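Local coordinates for aspartate-semialdehyde dehydrogenase 2 (Vibrio cholerae, PDB 2R00), which catalyses the NADPH-dependent reductive dephosphorylation of L-aspartyl-4-phosphate to L-aspartate-semialdehyde, a shared step on the way to lysine, methionine and threonine, at residues A[215-218]-A[219-223]; A[224-227]-A[228-231]. All blocks are in the same frame, centred on the assembly; numbering follows the deposited sequence.

Contact 1. Residues A[215-218]-A[219-223]; sequences KMVW and ETQKI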
loop_
_atom_site.group_PDB
_atom_site.type_symbol
_atom_site.label_atom_id
_atom_site.label_comp_id
_atom_site.label_asym_id
_atom_site.label_seq_id
_atom_site.Cartn_x
_atom_site.Cartn_y
_atom_site.Cartn_z
ATOM N N LYS A 215 -16.882 -7.222 2.201
ATOM C CA LYS A 215 -16.996 -8.487 1.473
ATOM C C LYS A 215 -15.737 -9.328 1.603
ATOM O O LYS A 215 -15.820 -10.543 1.732
ATOM C CB LYS A 215 -17.362 -8.251 0.009
ATOM C CG LYS A 215 -18.861 -8.069 -0.197
ATOM C CD LYS A 215 -19.216 -7.333 -1.472
ATOM C CE LYS A 215 -18.213 -7.559 -2.587
ATOM N NZ LYS A 215 -18.324 -8.892 -3.217
ATOM N N MET A 216 -14.579 -8.666 1.619
ATOM C CA MET A 216 -13.300 -9.332 1.843
ATOM C C MET A 216 -13.216 -9.947 3.241
ATOM O O MET A 216 -12.740 -11.072 3.405
ATOM C CB MET A 216 -12.155 -8.352 1.599
ATOM C CG MET A 216 -10.770 -8.965 1.628
ATOM S SD MET A 216 -9.535 -8.001 0.693
ATOM C CE MET A 216 -8.347 -9.309 0.422
ATOM N N VAL A 217 -13.699 -9.218 4.245
ATOM C CA VAL A 217 -13.777 -9.741 5.598
ATOM C C VAL A 217 -14.570 -11.036 5.615
ATOM O O VAL A 217 -14.117 -12.037 6.144
ATOM C CB VAL A 217 -14.467 -8.738 6.557
ATOM C CG1 VAL A 217 -14.630 -9.359 7.943
ATOM C CG2 VAL A 217 -13.688 -7.427 6.642
ATOM N N TRP A 218 -15.759 -10.999 5.020
ATOM C CA TRP A 218 -16.683 -12.124 5.063
ATOM C C TRP A 218 -16.159 -13.322 4.276
ATOM O O TRP A 218 -16.280 -14.465 4.735
ATOM C CB TRP A 218 -18.073 -11.698 4.569
ATOM C CG TRP A 218 -18.698 -10.615 5.420
ATOM C CD1 TRP A 218 -18.557 -10.447 6.781
ATOM C CD2 TRP A 218 -19.578 -9.573 4.978
ATOM N NE1 TRP A 218 -19.281 -9.349 7.200
ATOM C CE2 TRP A 218 -19.928 -8.804 6.120
ATOM C CE3 TRP A 218 -20.115 -9.216 3.730
ATOM C CZ2 TRP A 218 -20.773 -7.695 6.047
ATOM C CZ3 TRP A 218 -20.961 -8.099 3.660
ATOM C CH2 TRP A 218 -21.274 -7.354 4.811
ATOM N N GLU A 219 -15.566 -13.064 3.111
ATOM C CA GLU A 219 -14.890 -14.125 2.352
ATOM C C GLU A 219 -13.742 -14.768 3.141
ATOM O O GLU A 219 -13.629 -15.983 3.182
ATOM C CB GLU A 219 -14.398 -13.612 0.992
ATOM C CG GLU A 219 -15.531 -13.256 0.019
ATOM C CD GLU A 219 -15.042 -12.921 -1.388
ATOM O OE1 GLU A 219 -14.072 -13.539 -1.856
ATOM O OE2 GLU A 219 -15.661 -12.049 -2.045
ATOM N N THR A 220 -12.900 -13.946 3.762
ATOM C CA THR A 220 -11.729 -14.416 4.517
ATOM C C THR A 220 -12.107 -15.296 5.715
ATOM O O THR A 220 -11.528 -16.373 5.921
ATOM C CB THR A 220 -10.861 -13.215 4.974
ATOM O OG1 THR A 220 -10.348 -12.556 3.811
ATOM C CG2 THR A 220 -9.698 -13.653 5.848
ATOM N N GLN A 221 -13.092 -14.831 6.484
ATOM C CA GLN A 221 -13.606 -15.569 7.640
ATOM C C GLN A 221 -14.281 -16.887 7.257
ATOM O O GLN A 221 -14.152 -17.884 7.983
ATOM C CB GLN A 221 -14.581 -14.692 8.429
ATOM C CG GLN A 221 -13.908 -13.535 9.167
ATOM C CD GLN A 221 -14.900 -12.632 9.880
ATOM O OE1 GLN A 221 -16.090 -12.598 9.545
ATOM N NE2 GLN A 221 -14.411 -11.881 10.857
ATOM N N LYS A 222 -15.018 -16.876 6.143
ATOM C CA LYS A 222 -15.651 -18.081 5.601
ATOM C C LYS A 222 -14.620 -19.129 5.173
ATOM O O LYS A 222 -14.723 -20.299 5.554
ATOM C CB LYS A 222 -16.563 -17.739 4.416
ATOM C CG LYS A 222 -17.361 -18.913 3.859
ATOM C CD LYS A 222 -18.504 -18.444 2.959
ATOM C CE LYS A 222 -19.449 -19.587 2.560
ATOM N NZ LYS A 222 -20.684 -19.060 1.853
ATOM N N ILE A 223 -13.641 -18.720 4.377
ATOM C CA ILE A 223 -12.642 -19.656 3.854
ATOM C C ILE A 223 -11.818 -20.280 4.988
ATOM O O ILE A 223 -11.626 -21.495 5.012
ATOM C CB ILE A 223 -11.766 -19.021 2.753
ATOM C CG1 ILE A 223 -12.637 -18.709 1.531
ATOM C CG2 ILE A 223 -10.617 -19.959 2.341
ATOM C CD1 ILE A 223 -12.078 -17.630 0.586
#

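Contact 2. Residues A[224-227]-A[228-231]; sequences FNDP and SIMV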
loop_
_atom_site.group_PDB
_atom_site.type_symbol
_atom_site.label_atom_id
_atom_site.label_comp_id
_atom_site.label_asym_id
_atom_site.label_seq_id
_atom_site.Cartn_x
_atom_site.Cartn_y
_atom_site.Cartn_z
ATOM N N PHE A 224 -11.374 -19.458 5.935
ATOM C CA PHE A 224 -10.678 -19.960 7.130
ATOM C C PHE A 224 -11.622 -20.722 8.056
ATOM O O PHE A 224 -11.174 -21.440 8.956
ATOM C CB PHE A 224 -10.042 -18.809 7.926
ATOM C CG PHE A 224 -8.668 -18.371 7.427
ATOM C CD1 PHE A 224 -7.688 -19.302 7.098
ATOM C CD2 PHE A 224 -8.349 -17.016 7.343
ATOM C CE1 PHE A 224 -6.410 -18.893 6.665
ATOM C CE2 PHE A 224 -7.074 -16.597 6.912
ATOM C CZ PHE A 224 -6.106 -17.543 6.572
ATOM N N ASN A 225 -12.928 -20.545 7.840
ATOM C CA ASN A 225 -13.972 -21.069 8.721
ATOM C C ASN A 225 -13.729 -20.670 10.179
ATOM O O ASN A 225 -13.801 -21.497 11.095
ATOM C CB ASN A 225 -14.118 -22.592 8.568
ATOM C CG ASN A 225 -15.397 -23.116 9.188
ATOM O OD1 ASN A 225 -16.424 -22.424 9.217
ATOM N ND2 ASN A 225 -15.342 -24.339 9.701
ATOM N N ASP A 226 -13.437 -19.388 10.385
ATOM C CA ASP A 226 -12.991 -18.916 11.682
ATOM C C ASP A 226 -13.516 -17.500 11.931
ATOM O O ASP A 226 -12.867 -16.515 11.562
ATOM C CB ASP A 226 -11.460 -18.994 11.748
ATOM C CG ASP A 226 -10.894 -18.609 13.111
ATOM O OD1 ASP A 226 -9.668 -18.806 13.308
ATOM O OD2 ASP A 226 -11.648 -18.101 13.971
ATOM N N PRO A 227 -14.699 -17.396 12.567
ATOM C CA PRO A 227 -15.336 -16.110 12.874
ATOM C C PRO A 227 -14.525 -15.221 13.818
ATOM O O PRO A 227 -14.813 -14.022 13.918
ATOM C CB PRO A 227 -16.662 -16.518 13.534
ATOM C CG PRO A 227 -16.457 -17.916 13.999
ATOM C CD PRO A 227 -15.507 -18.538 13.034
ATOM N N SER A 228 -13.519 -15.794 14.481
ATOM C CA SER A 228 -12.672 -15.050 15.419
ATOM C C SER A 228 -11.542 -14.248 14.751
ATOM O O SER A 228 -11.025 -13.289 15.339
ATOM C CB SER A 228 -12.121 -15.961 16.523
ATOM O OG SER A 228 -11.025 -16.743 16.073
ATOM N N ILE A 229 -11.167 -14.621 13.529
ATOM C CA ILE A 229 -10.150 -13.851 12.808
ATOM C C ILE A 229 -10.708 -12.496 12.418
ATOM O O ILE A 229 -11.706 -12.399 11.699
ATOM C CB ILE A 229 -9.612 -14.542 11.547
ATOM C CG1 ILE A 229 -9.212 -15.983 11.843
ATOM C CG2 ILE A 229 -8.393 -13.794 11.032
ATOM C CD1 ILE A 229 -8.648 -16.722 10.629
ATOM N N MET A 230 -10.054 -11.450 12.903
ATOM C CA MET A 230 -10.412 -10.096 12.500
ATOM C C MET A 230 -9.654 -9.704 11.234
ATOM O O MET A 230 -8.465 -9.993 11.087
ATOM C CB MET A 230 -10.187 -9.113 13.649
ATOM C CG MET A 230 -11.120 -9.362 14.868
ATOM S SD MET A 230 -12.902 -9.114 14.560
ATOM C CE MET A 230 -13.475 -10.803 14.308
ATOM N N VAL A 231 -10.376 -9.077 10.311
ATOM C CA VAL A 231 -9.838 -8.684 9.017
ATOM C C VAL A 231 -10.182 -7.215 8.798
ATOM O O VAL A 231 -11.341 -6.817 8.896
ATOM C CB VAL A 231 -10.437 -9.522 7.861
ATOM C CG1 VAL A 231 -9.705 -9.217 6.551
ATOM C CG2 VAL A 231 -10.393 -11.039 8.181
#

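Contact 1. Residues A[215-218]-A[219-223]
T220 doubles its hold on M216, one helical turn earlier: its OG1 and its backbone N both donate to M216 O, at 2.8 and 2.9 Å, and arrive from opposite faces of that carbonyl plane. With OG1 turned beside its own backbone N (chi1 -64°), the hydroxyl folds back onto the preceding turn. A threonine can therefore sit buried here, its polar atom satisfied within the helix and its methyl left for apolar packing. V217 and Q221 run side by side and point the same way; V217 CG1 lies 3.8 Å from Q221 CD, and the long amide reaches past the valine so that NE2 can donate to I229 O. The OE1 of the same amide stands at the edge of the W218 indole, 4.3 Å from CD1. K215 and E219 are also one turn apart, yet K215 NZ stays 4.3 Å from E219 OE2, too far for a salt bridge. Y101 takes the lysine in a hydrogen bond, while E219 OE1 accepts from N130 N and T133 OG1, and OE2 makes a weak, long ion pair with R100, which like K215 is predicted to bind phosphate. M216 and T220 pack on M136 of helix 131-147 and on strand 149-159, while V217 meets P233 of strand 230-238 and I301 of the second subunit.

Contact 2. Residues A[224-227]-A[228-231]
D226 sends its CG anti to the backbone N (chi1 -176°), while S228 turns OG in between its own N and carbonyl carbon (chi1 78°), and these two rotations bring carboxylate and hydroxyl together. S228 OG donates to D226 OD2 at 2.6 Å on the syn lone pair, and S228 N donates to the same oxygen at 3.0 Å from the anti side, 31° out of the carboxylate plane. The second bond closes an Asx turn. Superimposed on it is a type I beta turn from D226 to I229, in which I229 N donates a hydrogen bond to D226 O at 3.2 Å. P227 suits the second position of that turn because its ring already holds phi near the required value. The other carboxylate oxygen, OD1, accepts from Y144 OH, so both branches of the aspartate are engaged. I229 crosses D226 and F224 at about right angles; its CD1 approaches F224 CD2 obliquely at 3.3 Å, a tight apolar contact. M230 bends back far enough for CE to come within 3.5 Å of P227 O. F224 stacks on the Y144 ring and also touches L137 and K141 of helix 131-147, while I229 rests on I149 and M230 bonds through its backbone to E150 and I152 of strand 149-159.

Overall arrangement
Strand 149-159 comes first in the chain, helix 211-223 follows, and strand 230-238 then lies parallel to the first strand in the dimerisation-domain sheet, a beta-alpha-beta crossover. Contact 1 is the last part of the helix; contact 2 closes the loop leading from it to the strand. They stand in series, neither nested nor crossed, with centres about 8 Å apart. A Schellman motif joins them, N225 N bonding to K222 O and D226 N to Q221 O, and N225 supplies the positive phi that ends the helix. Beyond the turn the chain doubles back: V231 packs against V217 and T220, fastening strand to helix, and helix 131-147 touches both contacts.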